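Local structure of penicillin-binding protein PbpB (Mycobacterium tuberculosis, 6KGU) at residues 456-461 / 556-561; 287-292 / 315-320; 447-452 / 473-478; 291-296 / 323-328. The protein cross-links the peptide subunits of peptidoglycan during mycobacterial cell wall synthesis and is bound here by the beta-lactam antibiotic aztreonam. All coordinates share one frame; numbering follows the deposited sequence.

Contact 1. Residues 456-461 / 556-561; sequences GYQQGT and PLVLQA. With AZR (2-({[(1Z)-1-(2-amino-1,3-thiazol-4-yl)-2-oxo-2-{[(2S,3S)-1-oxo-3-(sulfoamino)butan-2-yl]amino}ethylidene]amino}oxy)-2-methylpropanoic acid), chain B.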
# COMPACT_ATOMS: atom_id res chain seq x y z
N GLY A 456 28.77 -8.31 4.88
CA GLY A 456 27.68 -9.11 4.35
C GLY A 456 26.88 -9.87 5.40
O GLY A 456 25.66 -10.03 5.25
N TYR A 457 27.55 -10.31 6.46
CA TYR A 457 26.93 -11.29 7.36
C TYR A 457 25.65 -10.75 7.99
O TYR A 457 24.64 -11.46 8.07
CB TYR A 457 27.93 -11.75 8.42
CG TYR A 457 29.07 -12.58 7.85
CD1 TYR A 457 28.82 -13.79 7.19
CD2 TYR A 457 30.40 -12.16 7.96
CE1 TYR A 457 29.85 -14.55 6.66
CE2 TYR A 457 31.44 -12.92 7.43
CZ TYR A 457 31.16 -14.11 6.78
OH TYR A 457 32.18 -14.87 6.25
N GLN A 458 25.65 -9.49 8.44
CA GLN A 458 24.50 -8.93 9.13
C GLN A 458 23.74 -7.92 8.27
O GLN A 458 23.17 -6.96 8.80
CB GLN A 458 24.89 -8.29 10.47
CG GLN A 458 25.82 -9.11 11.35
CD GLN A 458 25.30 -10.51 11.65
OE1 GLN A 458 24.09 -10.76 11.62
NE2 GLN A 458 26.20 -11.43 11.93
N GLN A 459 23.70 -8.12 6.96
CA GLN A 459 22.99 -7.22 6.06
C GLN A 459 21.64 -7.81 5.66
O GLN A 459 21.56 -9.00 5.34
CB GLN A 459 23.81 -6.93 4.81
CG GLN A 459 23.17 -5.90 3.88
CD GLN A 459 24.21 -5.24 3.01
OE1 GLN A 459 25.10 -4.57 3.52
NE2 GLN A 459 24.13 -5.46 1.70
N GLY A 460 20.60 -6.98 5.68
CA GLY A 460 19.29 -7.38 5.20
C GLY A 460 19.17 -7.27 3.69
O GLY A 460 20.12 -6.92 2.98
N THR A 461 17.99 -7.60 3.18
CA THR A 461 17.74 -7.56 1.74
C THR A 461 17.58 -6.13 1.21
O THR A 461 17.70 -5.94 -0.01
CB THR A 461 16.48 -8.36 1.40
OG1 THR A 461 15.38 -7.87 2.18
CG2 THR A 461 16.68 -9.87 1.67
N PRO A 556 23.94 -3.09 16.46
CA PRO A 556 23.46 -3.77 15.24
C PRO A 556 22.67 -5.03 15.56
O PRO A 556 23.04 -5.81 16.45
CB PRO A 556 24.75 -4.09 14.47
CG PRO A 556 25.80 -3.18 15.05
CD PRO A 556 25.41 -2.95 16.48
N LEU A 557 21.58 -5.24 14.83
CA LEU A 557 20.80 -6.46 15.00
C LEU A 557 21.59 -7.65 14.47
O LEU A 557 22.37 -7.53 13.51
CB LEU A 557 19.46 -6.35 14.27
CG LEU A 557 18.48 -5.21 14.64
CD1 LEU A 557 18.91 -3.84 14.12
CD2 LEU A 557 17.08 -5.51 14.14
N VAL A 558 21.40 -8.80 15.08
CA VAL A 558 22.06 -10.03 14.66
C VAL A 558 21.08 -10.86 13.83
O VAL A 558 20.06 -11.34 14.35
CB VAL A 558 22.60 -10.83 15.84
CG1 VAL A 558 23.24 -12.10 15.32
CG2 VAL A 558 23.60 -9.99 16.65
N LEU A 559 21.43 -11.05 12.56
CA LEU A 559 20.67 -11.86 11.62
C LEU A 559 21.23 -13.26 11.47
O LEU A 559 20.49 -14.19 11.11
CB LEU A 559 20.66 -11.20 10.23
CG LEU A 559 19.94 -9.86 9.99
CD1 LEU A 559 20.53 -8.72 10.82
CD2 LEU A 559 19.97 -9.52 8.49
N GLN A 560 22.52 -13.41 11.74
CA GLN A 560 23.22 -14.67 11.54
C GLN A 560 24.17 -14.84 12.71
O GLN A 560 24.99 -13.96 12.98
CB GLN A 560 23.98 -14.64 10.21
CG GLN A 560 24.58 -15.94 9.76
CD GLN A 560 25.31 -15.77 8.44
OE1 GLN A 560 24.81 -15.14 7.51
NE2 GLN A 560 26.51 -16.33 8.35
N ALA A 561 24.03 -15.95 13.43
CA ALA A 561 24.82 -16.23 14.61
C ALA A 561 26.14 -16.88 14.18
O ALA A 561 26.53 -16.81 13.01
CB ALA A 561 24.01 -17.10 15.58
C7 AZR B . 13.72 -14.05 -2.33
S8 AZR B . 5.77 -16.00 -4.53
O9 AZR B . 9.65 -12.18 -2.00
O10 AZR B . 10.66 -16.69 -2.92
O11 AZR B . 11.82 -15.76 -5.70
N12 AZR B . 12.63 -12.31 -0.94
N13 AZR B . 10.65 -14.43 -3.26
N14 AZR B . 10.43 -15.88 -6.01
N15 AZR B . 7.64 -15.83 -6.31
N16 AZR B . 5.46 -15.76 -7.19
S17 AZR B . 13.21 -10.83 -1.11
C18 AZR B . 12.47 -13.21 -2.10
C19 AZR B . 11.19 -14.04 -1.96
C20 AZR B . 10.14 -13.07 -1.36
C21 AZR B . 10.37 -15.71 -3.60
C22 AZR B . 9.73 -15.85 -4.94
C23 AZR B . 12.64 -15.74 -6.85
C24 AZR B . 8.25 -15.91 -5.06
C25 AZR B . 7.41 -16.01 -4.00
C26 AZR B . 6.33 -15.86 -6.18
C27 AZR B . 12.38 -14.41 -7.53
C28 AZR B . 14.10 -15.87 -6.45
C29 AZR B . 12.24 -16.91 -7.74
O30 AZR B . 11.61 -17.87 -7.35
O31 AZR B . 12.67 -16.79 -8.96
O32 AZR B . 14.60 -10.93 -1.37
O33 AZR B . 13.11 -10.18 0.30
O34 AZR B . 12.34 -10.11 -1.96
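The carboxamide of Gln458 meets the backbone of Leu559 and Gln560, using its oxygen and its nitrogen together. Gln458 OE1 accepts two bonds. Leu559 N lies 2.8 Å from Gln458 OE1, somewhat tilted from the carbonyl plane, while Gln560 N sits on a lone pair of Gln458 OE1 at 3.1 Å. Gln458 NE2 returns a bond of 3.0 Å to a lone pair of Gln560 O, almost in the amide plane and fairly straight at 161°. A bend at chi2 (-55°) turns the chain so that the amide reaches this backbone. The extended Gln560 chain meets Tyr457 at a slant, its amide plane 85° from the phenol ring and its NE2 3.6 Å from Tyr457 CD1. The methyls of Leu559 pack against the main chain of the type I beta turn 456-459 and just beyond it, Leu559 CD2 coming within 3.6 Å of Gln459 O. Lys323 also holds this turn through Tyr457 O and Gln459 O. Farther along, Thr461 OG1 is hydrogen-bonded to Thr476 in the antibiotic pocket. Three bonds thus fix the rotation of the Gln458 amide and leave little doubt which end is oxygen, joining the C-terminal tail to the loop between helix 436-445 and strand 473-483 by main-chain recognition.

Contact 2. Residues 287-292 / 315-320; sequences PDEVLQ and YTTTGV
Leu291 packs on the first turn of helix 317-323, where segment 287-292 runs past an N-cap formed by Thr316. The first torsion of Leu291 (chi1 -50°) puts CG beside its own backbone N, on the side of the helix start. Leu291 CB lies 3.3 Å from Tyr315 O, the same carbonyl that Leu291 N grips with a hydrogen bond of 2.8 Å. CG still borders that oxygen and comes near the Thr317 hydroxyl. At the tip, Leu291 CD1 does most of the touching: it is 3.5 Å from Thr317 OG1 and 3.6 Å from Val320 CG2, the leucine and valine side chains crossing at about a right angle. The other methyl, CD2, brushes Thr317 OG1 from farther off, and that hydroxyl has its polar partner in Ser285. Leu332 and Arg335 of the following helix touch the leucine as well. The backbones are joined by a single beta bridge between Val290 and Thr316, with Thr317 N donating to Glu289 O at 3.0 Å. Pro287 accepts the next amide, Thr318 N lying 3.0 Å from Pro287 O on a lone pair. Helix-start amides are therefore satisfied by carbonyls of the passing loop. Inside the turn the cap supplies the next acceptor, Thr316 OG1 taking Gly319 N at 2.9 Å, and Thr316 OG1 is also bonded to Val558 O of the tail. Thr318 OG1 donates to Pro287 O at 2.9 Å from 45° above the carbonyl plane.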
# COMPACT_ATOMS: atom_id res chain seq x y z
N PRO A 287 12.89 -12.83 18.69
CA PRO A 287 13.76 -12.29 17.63
C PRO A 287 15.16 -12.87 17.63
O PRO A 287 15.74 -13.04 16.55
CB PRO A 287 13.80 -10.78 17.93
CG PRO A 287 12.53 -10.52 18.66
CD PRO A 287 12.26 -11.76 19.48
N ASP A 288 15.71 -13.20 18.80
CA ASP A 288 17.08 -13.64 18.90
C ASP A 288 17.23 -15.16 18.97
O ASP A 288 18.34 -15.65 19.17
CB ASP A 288 17.74 -13.00 20.12
CG ASP A 288 17.16 -13.52 21.42
OD1 ASP A 288 15.92 -13.72 21.47
OD2 ASP A 288 17.94 -13.73 22.38
N GLU A 289 16.14 -15.92 18.80
CA GLU A 289 16.28 -17.37 18.74
C GLU A 289 17.19 -17.75 17.56
O GLU A 289 16.94 -17.34 16.42
CB GLU A 289 14.92 -18.06 18.60
CG GLU A 289 15.06 -19.60 18.47
CD GLU A 289 13.75 -20.36 18.27
OE1 GLU A 289 12.66 -19.76 18.37
OE2 GLU A 289 13.81 -21.58 17.99
N VAL A 290 18.25 -18.50 17.84
CA VAL A 290 19.12 -19.05 16.81
C VAL A 290 18.45 -20.28 16.20
O VAL A 290 18.19 -21.27 16.89
CB VAL A 290 20.50 -19.41 17.39
CG1 VAL A 290 21.41 -20.01 16.29
CG2 VAL A 290 21.14 -18.16 18.05
N LEU A 291 18.15 -20.22 14.90
CA LEU A 291 17.56 -21.33 14.19
C LEU A 291 18.63 -22.09 13.40
O LEU A 291 19.79 -21.70 13.37
CB LEU A 291 16.45 -20.83 13.26
CG LEU A 291 15.45 -19.92 13.97
CD1 LEU A 291 14.69 -19.09 12.95
CD2 LEU A 291 14.50 -20.74 14.82
N GLN A 292 18.23 -23.19 12.77
CA GLN A 292 19.07 -23.95 11.86
C GLN A 292 18.29 -24.09 10.56
O GLN A 292 17.30 -24.83 10.50
CB GLN A 292 19.43 -25.32 12.43
CG GLN A 292 20.13 -25.29 13.80
CD GLN A 292 21.38 -24.42 13.79
OE1 GLN A 292 22.17 -24.46 12.84
NE2 GLN A 292 21.56 -23.61 14.84
N TYR A 315 20.75 -18.78 11.07
CA TYR A 315 19.98 -17.54 11.04
C TYR A 315 19.19 -17.41 12.34
O TYR A 315 18.62 -18.38 12.84
CB TYR A 315 19.02 -17.52 9.84
CG TYR A 315 19.70 -17.61 8.49
CD1 TYR A 315 20.91 -16.97 8.25
CD2 TYR A 315 19.13 -18.36 7.46
CE1 TYR A 315 21.54 -17.07 7.01
CE2 TYR A 315 19.75 -18.46 6.23
CZ TYR A 315 20.95 -17.82 6.01
OH TYR A 315 21.56 -17.94 4.78
N THR A 316 19.16 -16.21 12.88
CA THR A 316 18.18 -15.93 13.92
C THR A 316 16.80 -15.78 13.29
O THR A 316 16.66 -15.66 12.07
CB THR A 316 18.52 -14.66 14.69
OG1 THR A 316 18.56 -13.56 13.78
CG2 THR A 316 19.87 -14.80 15.43
N THR A 317 15.78 -15.79 14.13
CA THR A 317 14.44 -15.44 13.67
C THR A 317 14.45 -14.07 12.99
O THR A 317 13.90 -13.90 11.89
CB THR A 317 13.48 -15.47 14.86
OG1 THR A 317 13.35 -16.83 15.29
CG2 THR A 317 12.12 -14.92 14.49
N THR A 318 15.12 -13.10 13.61
CA THR A 318 15.31 -11.80 12.97
C THR A 318 15.94 -11.95 11.58
O THR A 318 15.43 -11.39 10.60
CB THR A 318 16.17 -10.91 13.88
OG1 THR A 318 15.39 -10.56 15.03
CG2 THR A 318 16.62 -9.63 13.17
N GLY A 319 17.00 -12.74 11.48
CA GLY A 319 17.65 -12.94 10.20
C GLY A 319 16.80 -13.64 9.16
O GLY A 319 16.97 -13.41 7.96
N VAL A 320 15.89 -14.52 9.59
CA VAL A 320 15.01 -15.19 8.64
C VAL A 320 14.20 -14.17 7.86
O VAL A 320 14.09 -14.25 6.63
CB VAL A 320 14.10 -16.20 9.37
CG1 VAL A 320 12.87 -16.53 8.50
CG2 VAL A 320 14.88 -17.46 9.71

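Contact 3. Residues 447-452 / 473-478; sequences RAVVQR and AGKTGT. With AZR (2-({[(1Z)-1-(2-amino-1,3-thiazol-4-yl)-2-oxo-2-{[(2S,3S)-1-oxo-3-(sulfoamino)butan-2-yl]amino}ethylidene]amino}oxy)-2-methylpropanoic acid), chain B.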
# COMPACT_ATOMS: atom_id res chain seq x y z
N ARG A 447 13.57 -3.89 11.30
CA ARG A 447 14.73 -3.00 11.12
C ARG A 447 15.90 -3.75 10.49
O ARG A 447 16.73 -3.14 9.81
CB ARG A 447 15.17 -2.40 12.46
CG ARG A 447 14.21 -1.36 13.04
CD ARG A 447 14.69 -0.90 14.43
NE ARG A 447 15.98 -0.22 14.37
CZ ARG A 447 16.73 0.08 15.44
NH1 ARG A 447 16.33 -0.25 16.67
NH2 ARG A 447 17.88 0.70 15.28
N ALA A 448 15.98 -5.06 10.71
CA ALA A 448 17.07 -5.84 10.14
C ALA A 448 17.07 -5.82 8.62
O ALA A 448 18.12 -5.92 7.99
CB ALA A 448 16.99 -7.29 10.64
N VAL A 449 15.89 -5.67 8.01
CA VAL A 449 15.79 -5.69 6.55
C VAL A 449 16.57 -4.53 5.94
O VAL A 449 17.18 -4.67 4.87
CB VAL A 449 14.31 -5.66 6.13
CG1 VAL A 449 14.15 -5.28 4.65
CG2 VAL A 449 13.64 -7.02 6.44
N VAL A 450 16.60 -3.38 6.61
CA VAL A 450 17.28 -2.20 6.06
C VAL A 450 18.67 -2.02 6.65
O VAL A 450 19.31 -0.99 6.39
CB VAL A 450 16.43 -0.93 6.25
CG1 VAL A 450 15.04 -1.13 5.65
CG2 VAL A 450 16.34 -0.56 7.72
N GLN A 451 19.16 -2.99 7.42
CA GLN A 451 20.47 -2.86 8.02
C GLN A 451 21.57 -3.22 7.03
O GLN A 451 21.50 -4.23 6.32
CB GLN A 451 20.58 -3.76 9.26
CG GLN A 451 21.99 -3.82 9.86
CD GLN A 451 21.99 -4.45 11.23
OE1 GLN A 451 21.50 -3.86 12.19
NE2 GLN A 451 22.51 -5.66 11.33
N ARG A 452 22.60 -2.39 7.02
CA ARG A 452 23.74 -2.52 6.13
C ARG A 452 24.88 -3.21 6.86
O ARG A 452 25.10 -2.98 8.05
CB ARG A 452 24.17 -1.12 5.64
CG ARG A 452 25.01 -1.12 4.38
CD ARG A 452 25.24 0.29 3.82
NE ARG A 452 24.17 0.76 2.94
CZ ARG A 452 23.92 0.25 1.73
NH1 ARG A 452 24.62 -0.77 1.27
NH2 ARG A 452 22.94 0.75 0.99
N ALA A 473 12.01 0.63 9.20
CA ALA A 473 11.72 -0.80 9.25
C ALA A 473 10.81 -1.15 8.08
O ALA A 473 9.92 -0.37 7.75
CB ALA A 473 11.05 -1.19 10.57
N GLY A 474 11.03 -2.31 7.48
CA GLY A 474 10.27 -2.69 6.31
C GLY A 474 10.55 -4.11 5.85
O GLY A 474 11.18 -4.90 6.55
N LYS A 475 10.05 -4.42 4.65
CA LYS A 475 10.21 -5.74 4.07
C LYS A 475 10.15 -5.62 2.55
O LYS A 475 9.27 -4.95 2.01
CB LYS A 475 9.11 -6.71 4.56
CG LYS A 475 9.26 -8.14 4.03
CD LYS A 475 10.47 -8.82 4.67
CE LYS A 475 10.76 -10.15 4.02
NZ LYS A 475 11.51 -10.01 2.73
N THR A 476 11.09 -6.30 1.89
CA THR A 476 11.18 -6.39 0.43
C THR A 476 10.35 -7.56 -0.07
O THR A 476 10.12 -8.54 0.64
CB THR A 476 12.64 -6.62 0.01
OG1 THR A 476 13.22 -7.60 0.88
CG2 THR A 476 13.46 -5.31 0.05
N GLY A 477 9.90 -7.45 -1.33
CA GLY A 477 9.27 -8.57 -2.01
C GLY A 477 9.69 -8.68 -3.46
O GLY A 477 9.84 -7.67 -4.16
N THR A 478 9.88 -9.92 -3.93
CA THR A 478 10.24 -10.24 -5.31
C THR A 478 9.43 -11.49 -5.67
O THR A 478 9.84 -12.60 -5.32
CB THR A 478 11.74 -10.48 -5.49
OG1 THR A 478 12.48 -9.39 -4.92
CG2 THR A 478 12.11 -10.63 -6.98
C7 AZR B . 13.72 -14.05 -2.33
S8 AZR B . 5.77 -16.00 -4.53
O9 AZR B . 9.65 -12.18 -2.00
O10 AZR B . 10.66 -16.69 -2.92
O11 AZR B . 11.82 -15.76 -5.70
N12 AZR B . 12.63 -12.31 -0.94
N13 AZR B . 10.65 -14.43 -3.26
N14 AZR B . 10.43 -15.88 -6.01
N15 AZR B . 7.64 -15.83 -6.31
N16 AZR B . 5.46 -15.76 -7.19
S17 AZR B . 13.21 -10.83 -1.11
C18 AZR B . 12.47 -13.21 -2.10
C19 AZR B . 11.19 -14.04 -1.96
C20 AZR B . 10.14 -13.07 -1.36
C21 AZR B . 10.37 -15.71 -3.60
C22 AZR B . 9.73 -15.85 -4.94
C23 AZR B . 12.64 -15.74 -6.85
C24 AZR B . 8.25 -15.91 -5.06
C25 AZR B . 7.41 -16.01 -4.00
C26 AZR B . 6.33 -15.86 -6.18
C27 AZR B . 12.38 -14.41 -7.53
C28 AZR B . 14.10 -15.87 -6.45
C29 AZR B . 12.24 -16.91 -7.74
O30 AZR B . 11.61 -17.87 -7.35
O31 AZR B . 12.67 -16.79 -8.96
O32 AZR B . 14.60 -10.93 -1.37
O33 AZR B . 13.11 -10.18 0.30
O34 AZR B . 12.34 -10.11 -1.96
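Strand 473-483 borders the antibiotic pocket, and the turn after helix 436-445 packs against its beginning through Val449 on Gly474. Val449 comes down on the carbonyl with its branch point: both Val449 CB and Val449 CG2 are 3.2 Å from Gly474 O, with CG1 close by. Its CG1 stands anti to the backbone N (chi1 164°), which spreads the two methyls over this oxygen and lets CG2 meet the Lys475 chain at CD, the two side chains crossing at about a right angle. Just before Gly474, Ala473 CB packs 4.0 Å from Arg447 CG. Lys475-Thr476-Gly477 reads as the KTG motif of penicillin-binding proteins, and the chain presents both side chains and main chain to aztreonam. Bends at chi2 and chi4 curl the Lys475 chain so that NZ donates back to Thr476 O; NZ is also hydrogen-bonded to Ser324 OG and lies 2.9 Å from sulfonate oxygen O33 of AZR. Thr476 OG1 donates to AZR O33 too. Thr478 OG1 reaches another sulfonate oxygen, AZR O34, at 3.0 Å. The main chain of Thr478 pairs with the ligand as an edge strand would: Thr478 N points nearly straight (178°) at AZR O9, 3.0 Å away, and AZR N13 donates to Thr478 O at 2.9 Å. Donation to AZR O9, the carbonyl oxygen on C20, is consistent with one arm of an oxyanion hole; Ser269 N also bonds to AZR.

Contact 4. Residues 291-296 / 323-328; sequences LQVPGS and KSSNVG. With AZR (2-({[(1Z)-1-(2-amino-1,3-thiazol-4-yl)-2-oxo-2-{[(2S,3S)-1-oxo-3-(sulfoamino)butan-2-yl]amino}ethylidene]amino}oxy)-2-methylpropanoic acid), chain B.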
# COMPACT_ATOMS: atom_id res chain seq x y z
N LEU A 291 18.15 -20.22 14.90
CA LEU A 291 17.56 -21.33 14.19
C LEU A 291 18.63 -22.09 13.40
O LEU A 291 19.79 -21.70 13.37
CB LEU A 291 16.45 -20.83 13.26
CG LEU A 291 15.45 -19.92 13.97
CD1 LEU A 291 14.69 -19.09 12.95
CD2 LEU A 291 14.50 -20.74 14.82
N GLN A 292 18.23 -23.19 12.77
CA GLN A 292 19.07 -23.95 11.86
C GLN A 292 18.29 -24.09 10.56
O GLN A 292 17.30 -24.83 10.50
CB GLN A 292 19.43 -25.32 12.43
CG GLN A 292 20.13 -25.29 13.80
CD GLN A 292 21.38 -24.42 13.79
OE1 GLN A 292 22.17 -24.46 12.84
NE2 GLN A 292 21.56 -23.61 14.84
N VAL A 293 18.72 -23.37 9.52
CA VAL A 293 17.89 -23.22 8.33
C VAL A 293 18.60 -23.89 7.15
O VAL A 293 19.63 -23.39 6.68
CB VAL A 293 17.58 -21.74 8.05
CG1 VAL A 293 16.60 -21.59 6.88
CG2 VAL A 293 17.04 -21.08 9.34
N PRO A 294 18.10 -25.02 6.65
CA PRO A 294 18.68 -25.63 5.45
C PRO A 294 18.34 -24.85 4.20
O PRO A 294 17.47 -23.98 4.18
CB PRO A 294 18.04 -27.02 5.41
CG PRO A 294 16.75 -26.86 6.16
CD PRO A 294 17.04 -25.85 7.25
N GLY A 295 19.03 -25.20 3.11
CA GLY A 295 18.83 -24.51 1.85
C GLY A 295 17.51 -24.85 1.18
O GLY A 295 17.04 -24.08 0.33
N SER A 296 16.92 -25.98 1.53
CA SER A 296 15.65 -26.35 0.94
C SER A 296 14.99 -27.35 1.87
O SER A 296 15.66 -28.00 2.67
CB SER A 296 15.82 -26.94 -0.47
OG SER A 296 16.81 -27.95 -0.47
N LYS A 323 16.86 -11.53 5.99
CA LYS A 323 17.44 -12.08 4.77
C LYS A 323 16.40 -12.68 3.84
O LYS A 323 16.72 -12.99 2.68
CB LYS A 323 18.50 -13.15 5.09
CG LYS A 323 19.76 -12.56 5.76
CD LYS A 323 20.95 -13.50 5.71
CE LYS A 323 22.14 -12.93 6.51
NZ LYS A 323 22.67 -11.65 5.93
N SER A 324 15.16 -12.84 4.31
CA SER A 324 14.04 -13.39 3.55
C SER A 324 14.31 -14.85 3.15
O SER A 324 14.29 -15.21 1.97
CB SER A 324 13.73 -12.52 2.32
OG SER A 324 12.35 -12.62 1.96
N SER A 325 14.55 -15.68 4.16
CA SER A 325 14.63 -17.13 3.97
C SER A 325 13.22 -17.69 3.89
O SER A 325 12.46 -17.62 4.86
CB SER A 325 15.42 -17.79 5.10
OG SER A 325 15.31 -19.21 5.03
N ASN A 326 12.83 -18.20 2.70
CA ASN A 326 11.57 -18.91 2.56
C ASN A 326 11.55 -20.16 3.44
O ASN A 326 10.53 -20.46 4.08
CB ASN A 326 11.32 -19.33 1.10
CG ASN A 326 11.04 -18.16 0.16
OD1 ASN A 326 10.79 -17.03 0.59
ND2 ASN A 326 11.06 -18.44 -1.13
N VAL A 327 12.65 -20.90 3.46
CA VAL A 327 12.73 -22.11 4.27
C VAL A 327 12.56 -21.78 5.75
O VAL A 327 11.80 -22.42 6.47
CB VAL A 327 14.05 -22.85 4.00
CG1 VAL A 327 14.24 -23.99 5.01
CG2 VAL A 327 14.08 -23.39 2.55
N GLY A 328 13.29 -20.76 6.23
CA GLY A 328 13.12 -20.35 7.61
C GLY A 328 11.70 -19.91 7.91
O GLY A 328 11.16 -20.20 8.98
C7 AZR B . 13.72 -14.05 -2.33
S8 AZR B . 5.77 -16.00 -4.53
O9 AZR B . 9.65 -12.18 -2.00
O10 AZR B . 10.66 -16.69 -2.92
O11 AZR B . 11.82 -15.76 -5.70
N12 AZR B . 12.63 -12.31 -0.94
N13 AZR B . 10.65 -14.43 -3.26
N14 AZR B . 10.43 -15.88 -6.01
N15 AZR B . 7.64 -15.83 -6.31
N16 AZR B . 5.46 -15.76 -7.19
S17 AZR B . 13.21 -10.83 -1.11
C18 AZR B . 12.47 -13.21 -2.10
C19 AZR B . 11.19 -14.04 -1.96
C20 AZR B . 10.14 -13.07 -1.36
C21 AZR B . 10.37 -15.71 -3.60
C22 AZR B . 9.73 -15.85 -4.94
C23 AZR B . 12.64 -15.74 -6.85
C24 AZR B . 8.25 -15.91 -5.06
C25 AZR B . 7.41 -16.01 -4.00
C26 AZR B . 6.33 -15.86 -6.18
C27 AZR B . 12.38 -14.41 -7.53
C28 AZR B . 14.10 -15.87 -6.45
C29 AZR B . 12.24 -16.91 -7.74
O30 AZR B . 11.61 -17.87 -7.35
O31 AZR B . 12.67 -16.79 -8.96
O32 AZR B . 14.60 -10.93 -1.37
O33 AZR B . 13.11 -10.18 0.30
O34 AZR B . 12.34 -10.11 -1.96
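Val293 and Val327 meet through their CG1 methyls, 3.9 Å apart, at the start of helix 326-336. Val293 CG1 also rests 3.3 Å from Ser325 OG and over the nearby Gly328 N. With chi1 at 171°, Val327 splays its two methyls against the loop: Val327 CG1 is 3.3 Å from Pro294 O and touches the proline ring, while Val327 CG2 faces Ser296 CA at 3.7 Å. One layer out, Ser325 is the N-cap of the helix. Its OG accepts from Gly328 N at 2.8 Å, with an angle of 163°, and is bonded to Asp306, which also takes Val327 N. The flanking residues of this cap, Ser324 and Asn326, turn to the antibiotic in what reads as the SxN motif of the transpeptidase family. Ser324 OG accepts from AZR N12 at 2.9 Å and is hydrogen-bonded to Lys272; Asn326 ND2 approaches AZR O10 at 2.5 Å, unusually short, so its exact geometry is doubtful, and Asn326 OD1 takes Lys272. Contact across the two segments is van der Waals, methyls against methyls, a proline ring and polar atoms, while Ser325 OG is taken up by the cap and Asp306, so methyl packing joins loop 291-296 to the helix start whose neighbouring residues Ser324 and Asn326 meet the ligand.

Overall arrangement
Following the chain, segments 287-292 and 291-296, which overlap at Leu291 and Gln292, follow helix 272-281 and close staggered, overlapping loops, contact 2 onto the start of helix 317-323 and contact 4 onto that of helix 326-336. Later, contact 3 closes the loop between the turn after helix 436-445 and strand 473-483, bringing Lys475 to Ser324 of contact 4. Contact 1 opens inside that loop and closes only at the C-terminal tail, so the segments of contacts 1 and 3 cross. The tail meets Thr316 at the start of helix 317-323, while Lys323 of contact 4 bonds to the loop 456-461. Contacts 1, 3 and 4 all touch AZR.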